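Local coordinates for 8-amino-8-demethylriboflavin N,N-dimethyltransferase (Streptomyces davawensis, PDB 4D7K), which catalyses the S-adenosylmethionine-dependent double methylation of 8-amino-8-demethylriboflavin to the antibiotic roseoflavin, the last two steps of its biosynthesis, at residues A[33-38]-A[148-153]; A[164-169]-A[335-340]; A[174-179]-A[190-195]. All blocks are in the same frame, centred on the assembly; numbering follows the deposited sequence.

Overall arrangement
From the N terminus, contact 1 is the first to close: it joins the end of helix 13-35, in the dimerisation region, to the beginning of helix 149-165, bracketing a mostly helical span. Contact 2 opens at the far end of that same helix and closes a loop of 165 residues on strand 337-344 of the mixed seven-stranded sheet. Within this span lies contact 3, a short closure in which the loop leading into strand 181-185 meets helix 191-199 just beyond it. Contacts 2 and 3 touch, through Gln164 with Gln191 and Val339 with Phe174, their centres about 12 Å apart. Contact 1 stands alone, its centre about 27 Å and 32 Å from those of contacts 2 and 3.

Contact 1: A[33-38]-A[148-153]; sequences VAKLHL and HKEVRD
The ammonium NZ of Lys35 is gripped by three carboxylates, and the one contributed across this contact is Glu150. The salt bridge to Glu150 runs from Lys35 NZ to Glu150 OE2 and is modelled at 2.5 Å, a length so short that its exact value is doubtful. The other two partners of NZ are Glu110 and Glu154, the latter just past the segment on the same helix as Glu150. Three acids round one amine would be expected to keep the lysine charged. Each side chain reaches out from its own helix toward the other. Glu150 extends almost straight, with CG anti to the backbone N (chi1 180°), whereas the lysine chain bends at chi2 and chi3. Only NZ and the carbon that carries it, CE, reach the glutamate, and both meet OE2, so the polar end of the lysine makes the contact. Elsewhere on helix 149-165, Lys149 NZ and Asp153 OD2, one turn apart, form a separate ion pair, 2.8 Å long. This surface contact spans the dimerisation and methyltransferase regions: the end of helix 13-35 packs on helices 60-72 and 102-107, the beginning of helix 149-165 touches helix 102-107 through Val151, and Val121 of the second subunit packs on Lys35.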
loop_
_atom_site.group_PDB
_atom_site.type_symbol
_atom_site.label_atom_id
_atom_site.label_comp_id
_atom_site.label_asym_id
_atom_site.label_seq_id
_atom_site.Cartn_x
_atom_site.Cartn_y
_atom_site.Cartn_z
ATOM N N VAL A 33 -4.472 -8.243 10.969
ATOM C CA VAL A 33 -5.672 -8.220 11.800
ATOM C C VAL A 33 -6.699 -9.237 11.299
ATOM O O VAL A 33 -7.286 -9.990 12.079
ATOM C CB VAL A 33 -6.304 -6.806 11.834
ATOM C CG1 VAL A 33 -7.767 -6.877 12.249
ATOM C CG2 VAL A 33 -5.507 -5.880 12.759
ATOM N N ALA A 34 -6.903 -9.267 9.988
ATOM C CA ALA A 34 -7.864 -10.188 9.404
ATOM C C ALA A 34 -7.398 -11.644 9.512
ATOM O O ALA A 34 -8.205 -12.528 9.803
ATOM C CB ALA A 34 -8.131 -9.817 7.954
ATOM N N LYS A 35 -6.108 -11.892 9.290
ATOM C CA LYS A 35 -5.571 -13.256 9.334
ATOM C C LYS A 35 -5.645 -13.843 10.742
ATOM O O LYS A 35 -5.753 -15.051 10.912
ATOM C CB LYS A 35 -4.121 -13.298 8.838
ATOM C CG LYS A 35 -3.930 -12.885 7.381
ATOM C CD LYS A 35 -4.707 -13.767 6.421
ATOM C CE LYS A 35 -4.141 -15.176 6.383
ATOM N NZ LYS A 35 -4.802 -15.974 5.319
ATOM N N LEU A 36 -5.585 -12.980 11.748
ATOM C CA LEU A 36 -5.675 -13.429 13.125
ATOM C C LEU A 36 -7.132 -13.559 13.555
ATOM O O LEU A 36 -7.419 -13.934 14.691
ATOM C CB LEU A 36 -4.928 -12.470 14.046
ATOM C CG LEU A 36 -3.407 -12.572 13.969
ATOM C CD1 LEU A 36 -2.775 -11.378 14.651
ATOM C CD2 LEU A 36 -2.949 -13.864 14.622
ATOM N N HIS A 37 -8.042 -13.241 12.635
ATOM C CA HIS A 37 -9.483 -13.301 12.878
ATOM C C HIS A 37 -9.903 -12.456 14.077
ATOM O O HIS A 37 -10.891 -12.752 14.752
ATOM C CB HIS A 37 -9.933 -14.755 13.056
ATOM C CG HIS A 37 -9.900 -15.547 11.784
ATOM N ND1 HIS A 37 -8.899 -16.446 11.492
ATOM C CD2 HIS A 37 -10.729 -15.539 10.712
ATOM C CE1 HIS A 37 -9.125 -16.979 10.301
ATOM N NE2 HIS A 37 -10.224 -16.444 9.808
ATOM N N LEU A 38 -9.146 -11.394 14.325
ATOM C CA LEU A 38 -9.480 -10.424 15.362
ATOM C C LEU A 38 -10.859 -9.775 15.180
ATOM O O LEU A 38 -11.563 -9.578 16.171
ATOM C CB LEU A 38 -8.401 -9.342 15.437
ATOM C CG LEU A 38 -7.067 -9.858 15.975
ATOM C CD1 LEU A 38 -5.984 -8.800 15.891
ATOM C CD2 LEU A 38 -7.231 -10.332 17.403
ATOM N N HIS A 148 -3.898 -24.609 -1.384
ATOM C CA HIS A 148 -4.073 -23.166 -1.518
ATOM C C HIS A 148 -5.542 -22.770 -1.438
ATOM O O HIS A 148 -5.947 -21.750 -1.997
ATOM C CB HIS A 148 -3.472 -22.676 -2.836
ATOM C CG HIS A 148 -2.018 -22.994 -2.991
ATOM N ND1 HIS A 148 -1.518 -23.678 -4.077
ATOM C CD2 HIS A 148 -0.956 -22.718 -2.197
ATOM C CE1 HIS A 148 -0.210 -23.815 -3.946
ATOM N NE2 HIS A 148 0.156 -23.238 -2.818
ATOM N N LYS A 149 -6.336 -23.579 -0.741
ATOM C CA LYS A 149 -7.761 -23.304 -0.578
ATOM C C LYS A 149 -8.019 -21.991 0.161
ATOM O O LYS A 149 -8.942 -21.246 -0.183
ATOM C CB LYS A 149 -8.444 -24.460 0.159
ATOM C CG LYS A 149 -9.867 -24.143 0.577
ATOM C CD LYS A 149 -10.601 -25.362 1.089
ATOM C CE LYS A 149 -11.986 -24.973 1.566
ATOM N NZ LYS A 149 -11.903 -23.895 2.589
ATOM N N GLU A 150 -7.203 -21.710 1.172
ATOM C CA GLU A 150 -7.359 -20.501 1.983
ATOM C C GLU A 150 -7.266 -19.228 1.137
ATOM O O GLU A 150 -8.026 -18.277 1.341
ATOM C CB GLU A 150 -6.305 -20.479 3.090
ATOM C CG GLU A 150 -6.360 -19.272 4.003
ATOM C CD GLU A 150 -5.457 -19.432 5.216
ATOM O OE1 GLU A 150 -5.130 -20.587 5.571
ATOM O OE2 GLU A 150 -5.071 -18.406 5.813
ATOM N N VAL A 151 -6.337 -19.224 0.185
ATOM C CA VAL A 151 -6.156 -18.092 -0.719
ATOM C C VAL A 151 -7.207 -18.132 -1.828
ATOM O O VAL A 151 -7.687 -17.092 -2.279
ATOM C CB VAL A 151 -4.729 -18.076 -1.324
ATOM C CG1 VAL A 151 -4.559 -16.916 -2.292
ATOM C CG2 VAL A 151 -3.698 -17.976 -0.217
ATOM N N ARG A 152 -7.578 -19.337 -2.251
ATOM C CA ARG A 152 -8.643 -19.497 -3.236
ATOM C C ARG A 152 -9.955 -18.871 -2.759
ATOM O O ARG A 152 -10.656 -18.218 -3.529
ATOM C CB ARG A 152 -8.862 -20.975 -3.560
ATOM C CG ARG A 152 -10.053 -21.225 -4.472
ATOM C CD ARG A 152 -10.143 -22.675 -4.919
ATOM N NE ARG A 152 -10.656 -23.557 -3.876
ATOM C CZ ARG A 152 -10.024 -24.638 -3.428
ATOM N NH1 ARG A 152 -8.842 -24.981 -3.924
ATOM N NH2 ARG A 152 -10.578 -25.378 -2.479
ATOM N N ASP A 153 -10.278 -19.070 -1.485
ATOM C CA ASP A 153 -11.528 -18.568 -0.920
ATOM C C ASP A 153 -11.507 -17.056 -0.702
ATOM O O ASP A 153 -12.540 -16.395 -0.793
ATOM C CB ASP A 153 -11.837 -19.278 0.402
ATOM C CG ASP A 153 -12.149 -20.749 0.212
ATOM O OD1 ASP A 153 -12.442 -21.152 -0.934
ATOM O OD2 ASP A 153 -12.113 -21.503 1.209
#

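Contact 2: A[164-169]-A[335-340]; sequences QYFADD and DVWAVI
In the Rossmann-like sheet of a class I methyltransferase, strand 337-344 runs antiparallel to its neighbours, and Trp337 of segment 335-340 forms a T-shaped stack with Phe166, which lies where helix 149-165 gives way to helix 167-171. The indole presents its pyrrole edge to the phenyl face: the planes stand at 88°, and the centroid of the five-membered ring is 4.5 Å from that of Phe166. NE1 of Trp337 leads, 3.3 Å above the plane of the Phe166 ring and over its centre, where its N-H may face the pi cloud. On the opposite face of the phenyl Tyr165 comes in edge-on, its CD2 over the centre, so the ring is clamped between two aromatic neighbours. CG of Phe166 is anti to the carbonyl carbon (chi1 -74°), which turns the ring toward the strand. Tyr165 itself stacks on Tyr18 of the second subunit, while Phe170 meets the Trp337 ring. CG2 of Val336 touches CE1 of Phe166 more loosely, at 4.4 Å. A bridging water donates to Asp169 OD2 at 3.1 Å and accepts from Asp335 N at 2.9 Å, and the same OD2 lies in the plane of the Phe166 ring, at its edge.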
loop_
_atom_site.group_PDB
_atom_site.type_symbol
_atom_site.label_atom_id
_atom_site.label_comp_id
_atom_site.label_asym_id
_atom_site.label_seq_id
_atom_site.Cartn_x
_atom_site.Cartn_y
_atom_site.Cartn_z
ATOM N N GLN A 164 -19.795 -6.158 -6.131
ATOM C CA GLN A 164 -20.726 -5.386 -5.322
ATOM C C GLN A 164 -20.320 -3.913 -5.318
ATOM O O GLN A 164 -21.167 -3.024 -5.346
ATOM C CB GLN A 164 -20.787 -5.934 -3.890
ATOM C CG GLN A 164 -21.361 -7.345 -3.784
ATOM C CD GLN A 164 -21.228 -7.955 -2.390
ATOM O OE1 GLN A 164 -20.367 -7.565 -1.602
ATOM N NE2 GLN A 164 -22.091 -8.921 -2.085
ATOM N N TYR A 165 -19.015 -3.664 -5.300
ATOM C CA TYR A 165 -18.506 -2.300 -5.215
ATOM C C TYR A 165 -18.774 -1.481 -6.481
ATOM O O TYR A 165 -18.905 -0.260 -6.412
ATOM C CB TYR A 165 -17.003 -2.313 -4.920
ATOM C CG TYR A 165 -16.415 -0.933 -4.715
ATOM C CD1 TYR A 165 -16.512 -0.294 -3.485
ATOM C CD2 TYR A 165 -15.764 -0.270 -5.748
ATOM C CE1 TYR A 165 -15.982 0.968 -3.288
ATOM C CE2 TYR A 165 -15.228 0.996 -5.560
ATOM C CZ TYR A 165 -15.342 1.610 -4.328
ATOM O OH TYR A 165 -14.813 2.864 -4.124
ATOM N N PHE A 166 -18.851 -2.145 -7.631
ATOM C CA PHE A 166 -19.019 -1.445 -8.903
ATOM C C PHE A 166 -20.408 -1.624 -9.509
ATOM O O PHE A 166 -20.650 -1.207 -10.643
ATOM C CB PHE A 166 -17.972 -1.917 -9.918
ATOM C CG PHE A 166 -16.588 -1.398 -9.655
ATOM C CD1 PHE A 166 -16.288 -0.057 -9.843
ATOM C CD2 PHE A 166 -15.580 -2.255 -9.243
ATOM C CE1 PHE A 166 -15.011 0.422 -9.608
ATOM C CE2 PHE A 166 -14.301 -1.784 -9.009
ATOM C CZ PHE A 166 -14.016 -0.443 -9.192
ATOM N N ALA A 167 -21.317 -2.240 -8.757
ATOM C CA ALA A 167 -22.647 -2.567 -9.274
ATOM C C ALA A 167 -23.412 -1.334 -9.763
ATOM O O ALA A 167 -23.905 -1.310 -10.893
ATOM C CB ALA A 167 -23.460 -3.301 -8.213
ATOM N N ASP A 168 -23.505 -0.312 -8.921
ATOM C CA ASP A 168 -24.249 0.892 -9.280
ATOM C C ASP A 168 -23.665 1.590 -10.509
ATOM O O ASP A 168 -24.404 2.160 -11.311
ATOM C CB ASP A 168 -24.296 1.863 -8.100
ATOM C CG ASP A 168 -25.114 1.328 -6.943
ATOM O OD1 ASP A 168 -26.041 0.529 -7.191
ATOM O OD2 ASP A 168 -24.830 1.704 -5.786
ATOM N N ASP A 169 -22.344 1.530 -10.656
ATOM C CA ASP A 169 -21.660 2.178 -11.771
ATOM C C ASP A 169 -22.182 1.701 -13.127
ATOM O O ASP A 169 -22.239 2.476 -14.080
ATOM C CB ASP A 169 -20.149 1.946 -11.682
ATOM C CG ASP A 169 -19.474 2.863 -10.675
ATOM O OD1 ASP A 169 -20.056 3.915 -10.341
ATOM O OD2 ASP A 169 -18.357 2.539 -10.220
ATOM N N ASP A 335 -15.088 5.152 -13.456
ATOM C CA ASP A 335 -13.753 5.537 -13.887
ATOM C C ASP A 335 -12.901 4.351 -14.318
ATOM O O ASP A 335 -11.704 4.495 -14.575
ATOM C CB ASP A 335 -13.049 6.303 -12.769
ATOM C CG ASP A 335 -13.693 7.646 -12.493
ATOM O OD1 ASP A 335 -14.240 8.252 -13.444
ATOM O OD2 ASP A 335 -13.652 8.096 -11.330
ATOM N N VAL A 336 -13.511 3.176 -14.401
ATOM C CA VAL A 336 -12.782 1.995 -14.832
ATOM C C VAL A 336 -13.473 1.306 -15.990
ATOM O O VAL A 336 -12.931 1.205 -17.092
ATOM C CB VAL A 336 -12.625 0.977 -13.698
ATOM C CG1 VAL A 336 -11.873 -0.247 -14.199
ATOM C CG2 VAL A 336 -11.913 1.605 -12.519
ATOM N N TRP A 337 -14.684 0.836 -15.723
ATOM C CA TRP A 337 -15.388 -0.038 -16.640
ATOM C C TRP A 337 -16.210 0.734 -17.658
ATOM O O TRP A 337 -16.434 1.936 -17.524
ATOM C CB TRP A 337 -16.288 -0.994 -15.855
ATOM C CG TRP A 337 -15.587 -1.627 -14.697
ATOM C CD1 TRP A 337 -15.815 -1.392 -13.374
ATOM C CD2 TRP A 337 -14.528 -2.591 -14.756
ATOM N NE1 TRP A 337 -14.970 -2.154 -12.604
ATOM C CE2 TRP A 337 -14.167 -2.900 -13.430
ATOM C CE3 TRP A 337 -13.850 -3.227 -15.803
ATOM C CZ2 TRP A 337 -13.158 -3.811 -13.120
ATOM C CZ3 TRP A 337 -12.847 -4.133 -15.494
ATOM C CH2 TRP A 337 -12.512 -4.417 -14.163
ATOM N N ALA A 338 -16.654 0.024 -18.685
ATOM C CA ALA A 338 -17.462 0.618 -19.731
ATOM C C ALA A 338 -18.433 -0.411 -20.285
ATOM O O ALA A 338 -18.182 -1.614 -20.214
ATOM C CB ALA A 338 -16.577 1.167 -20.839
ATOM N N VAL A 339 -19.547 0.061 -20.827
ATOM C CA VAL A 339 -20.462 -0.829 -21.516
ATOM C C VAL A 339 -20.314 -0.652 -23.020
ATOM O O VAL A 339 -20.674 0.388 -23.571
ATOM C CB VAL A 339 -21.919 -0.583 -21.107
ATOM C CG1 VAL A 339 -22.852 -1.459 -21.929
ATOM C CG2 VAL A 339 -22.097 -0.862 -19.629
ATOM N N ILE A 340 -19.758 -1.666 -23.675
ATOM C CA ILE A 340 -19.626 -1.658 -25.123
ATOM C C ILE A 340 -20.931 -2.125 -25.747
ATOM O O ILE A 340 -21.263 -3.302 -25.689
ATOM C CB ILE A 340 -18.474 -2.564 -25.604
ATOM C CG1 ILE A 340 -17.167 -2.188 -24.905
ATOM C CG2 ILE A 340 -18.315 -2.473 -27.117
ATOM C CD1 ILE A 340 -15.983 -3.051 -25.314
HETATM O O HOH W 1 -15.866 4.251 -10.774
#

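Contact 3: A[174-179]-A[190-195]; sequences FDFGRF and GQFLAG
Phe192 turns the edge of its ring, led by CZ, toward the face of Phe176, in an offset edge-to-face pair that makes up the whole of the direct contact. The closest approach is from Phe176 CZ to Phe192 CZ, 3.9 Å, and Phe176 CE1 is almost as near to the same Phe192 atom. The planes stand at 73°, but the centroids are 5.9 Å apart, so CZ of Phe192 comes in obliquely near the rim of its partner instead of over the middle. A chi1 of 175° carries the Phe192 ring out from the helix to reach the loop. The tighter packing is within the loop itself: CD2 of Phe174 sits over the centre of the Phe176 ring, 3.8 Å above its plane. Between the segments only a small area is buried, and no hydrogen bond crosses.

The outer side of the loop is different. Asp175, the centre of an inverse gamma turn, and Gly177 are exposed to solvent. Arg178 lies more sheltered, its guanidinium face against Phe179 CZ and its NH2 bridged to Glu341. On the helix side, Gly190 closes the glycine-rich loop characteristic of class I methyltransferases and is the N-cap of helix 191-199. Phe192 lies about 10 Å, side chain to side chain, from Asp209, predicted to bind S-adenosylmethionine, near the probable cofactor pocket.

The aromatic pair lies over one face of the sheet: Phe176 packs on Phe182 of strand 181-185 and Leu282 of strand 280-285, while Phe192 rests on Asp184, Val249, Arg251 and Leu284, bringing helix 191-199 and the loop before strand 181-185 together against strands 181-185, 247-251 and 280-285.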
loop_
_atom_site.group_PDB
_atom_site.type_symbol
_atom_site.label_atom_id
_atom_site.label_comp_id
_atom_site.label_asym_id
_atom_site.label_seq_id
_atom_site.Cartn_x
_atom_site.Cartn_y
_atom_site.Cartn_z
ATOM N N PHE A 174 -25.899 2.938 -18.029
ATOM C CA PHE A 174 -26.505 2.389 -19.237
ATOM C C PHE A 174 -27.981 2.090 -18.999
ATOM O O PHE A 174 -28.387 1.794 -17.876
ATOM C CB PHE A 174 -25.770 1.123 -19.688
ATOM C CG PHE A 174 -26.234 0.595 -21.019
ATOM C CD1 PHE A 174 -25.834 1.204 -22.199
ATOM C CD2 PHE A 174 -27.072 -0.509 -21.088
ATOM C CE1 PHE A 174 -26.260 0.725 -23.425
ATOM C CE2 PHE A 174 -27.503 -0.997 -22.310
ATOM C CZ PHE A 174 -27.095 -0.380 -23.480
ATOM N N ASP A 175 -28.779 2.168 -20.058
ATOM C CA ASP A 175 -30.218 1.959 -19.943
ATOM C C ASP A 175 -30.603 0.498 -20.172
ATOM O O ASP A 175 -31.075 0.128 -21.248
ATOM C CB ASP A 175 -30.964 2.863 -20.930
ATOM C CG ASP A 175 -32.472 2.774 -20.778
ATOM O OD1 ASP A 175 -32.939 2.449 -19.666
ATOM O OD2 ASP A 175 -33.187 3.027 -21.772
ATOM N N PHE A 176 -30.409 -0.330 -19.154
ATOM C CA PHE A 176 -30.808 -1.730 -19.236
ATOM C C PHE A 176 -32.326 -1.876 -19.304
ATOM O O PHE A 176 -32.835 -2.894 -19.768
ATOM C CB PHE A 176 -30.263 -2.512 -18.045
ATOM C CG PHE A 176 -28.770 -2.645 -18.043
ATOM C CD1 PHE A 176 -28.147 -3.599 -18.831
ATOM C CD2 PHE A 176 -27.989 -1.823 -17.250
ATOM C CE1 PHE A 176 -26.775 -3.726 -18.829
ATOM C CE2 PHE A 176 -26.615 -1.945 -17.243
ATOM C CZ PHE A 176 -26.006 -2.898 -18.034
ATOM N N GLY A 177 -33.037 -0.847 -18.855
ATOM C CA GLY A 177 -34.487 -0.874 -18.802
ATOM C C GLY A 177 -35.199 -0.934 -20.143
ATOM O O GLY A 177 -36.423 -1.067 -20.190
ATOM N N ARG A 178 -34.450 -0.838 -21.236
ATOM C CA ARG A 178 -35.061 -0.901 -22.559
ATOM C C ARG A 178 -34.923 -2.294 -23.170
ATOM O O ARG A 178 -35.172 -2.486 -24.359
ATOM C CB ARG A 178 -34.461 0.160 -23.492
ATOM C CG ARG A 178 -32.987 -0.012 -23.846
ATOM C CD ARG A 178 -32.491 1.213 -24.615
ATOM N NE ARG A 178 -31.157 1.043 -25.188
ATOM C CZ ARG A 178 -30.927 0.641 -26.435
ATOM N NH1 ARG A 178 -31.943 0.359 -27.237
ATOM N NH2 ARG A 178 -29.683 0.517 -26.881
ATOM N N PHE A 179 -34.531 -3.264 -22.348
ATOM C CA PHE A 179 -34.487 -4.660 -22.775
ATOM C C PHE A 179 -35.368 -5.503 -21.862
ATOM O O PHE A 179 -35.578 -5.158 -20.699
ATOM C CB PHE A 179 -33.050 -5.188 -22.778
ATOM C CG PHE A 179 -32.123 -4.401 -23.656
ATOM C CD1 PHE A 179 -32.162 -4.544 -25.033
ATOM C CD2 PHE A 179 -31.214 -3.512 -23.105
ATOM C CE1 PHE A 179 -31.314 -3.817 -25.844
ATOM C CE2 PHE A 179 -30.363 -2.783 -23.908
ATOM C CZ PHE A 179 -30.413 -2.935 -25.281
ATOM N N GLY A 190 -24.838 -15.529 -10.782
ATOM C CA GLY A 190 -25.965 -14.713 -11.201
ATOM C C GLY A 190 -26.023 -13.335 -10.567
ATOM O O GLY A 190 -27.064 -12.679 -10.603
ATOM N N GLN A 191 -24.901 -12.895 -10.006
ATOM C CA GLN A 191 -24.822 -11.630 -9.280
ATOM C C GLN A 191 -25.227 -10.434 -10.138
ATOM O O GLN A 191 -26.121 -9.670 -9.771
ATOM C CB GLN A 191 -23.402 -11.431 -8.741
ATOM C CG GLN A 191 -23.227 -10.255 -7.792
ATOM C CD GLN A 191 -21.795 -10.123 -7.295
ATOM O OE1 GLN A 191 -20.851 -10.502 -7.985
ATOM N NE2 GLN A 191 -21.632 -9.593 -6.092
ATOM N N PHE A 192 -24.568 -10.275 -11.280
ATOM C CA PHE A 192 -24.878 -9.177 -12.190
ATOM C C PHE A 192 -26.311 -9.257 -12.706
ATOM O O PHE A 192 -27.052 -8.275 -12.664
ATOM C CB PHE A 192 -23.909 -9.163 -13.374
ATOM C CG PHE A 192 -24.249 -8.138 -14.417
ATOM C CD1 PHE A 192 -24.003 -6.795 -14.188
ATOM C CD2 PHE A 192 -24.816 -8.514 -15.621
ATOM C CE1 PHE A 192 -24.315 -5.846 -15.142
ATOM C CE2 PHE A 192 -25.131 -7.568 -16.580
ATOM C CZ PHE A 192 -24.880 -6.233 -16.340
ATOM N N LEU A 193 -26.685 -10.434 -13.198
ATOM C CA LEU A 193 -28.029 -10.677 -13.711
ATOM C C LEU A 193 -29.099 -10.329 -12.681
ATOM O O LEU A 193 -30.141 -9.767 -13.027
ATOM C CB LEU A 193 -28.170 -12.139 -14.138
ATOM C CG LEU A 193 -29.462 -12.548 -14.839
ATOM C CD1 LEU A 193 -29.638 -11.745 -16.113
ATOM C CD2 LEU A 193 -29.451 -14.041 -15.137
ATOM N N ALA A 194 -28.831 -10.656 -11.418
ATOM C CA ALA A 194 -29.751 -10.342 -10.324
ATOM C C ALA A 194 -29.916 -8.837 -10.141
ATOM O O ALA A 194 -31.024 -8.349 -9.914
ATOM C CB ALA A 194 -29.273 -10.976 -9.029
ATOM N N GLY A 195 -28.808 -8.105 -10.241
ATOM C CA GLY A 195 -28.837 -6.656 -10.123
ATOM C C GLY A 195 -29.679 -5.998 -11.205
ATOM O O GLY A 195 -30.462 -5.086 -10.936
#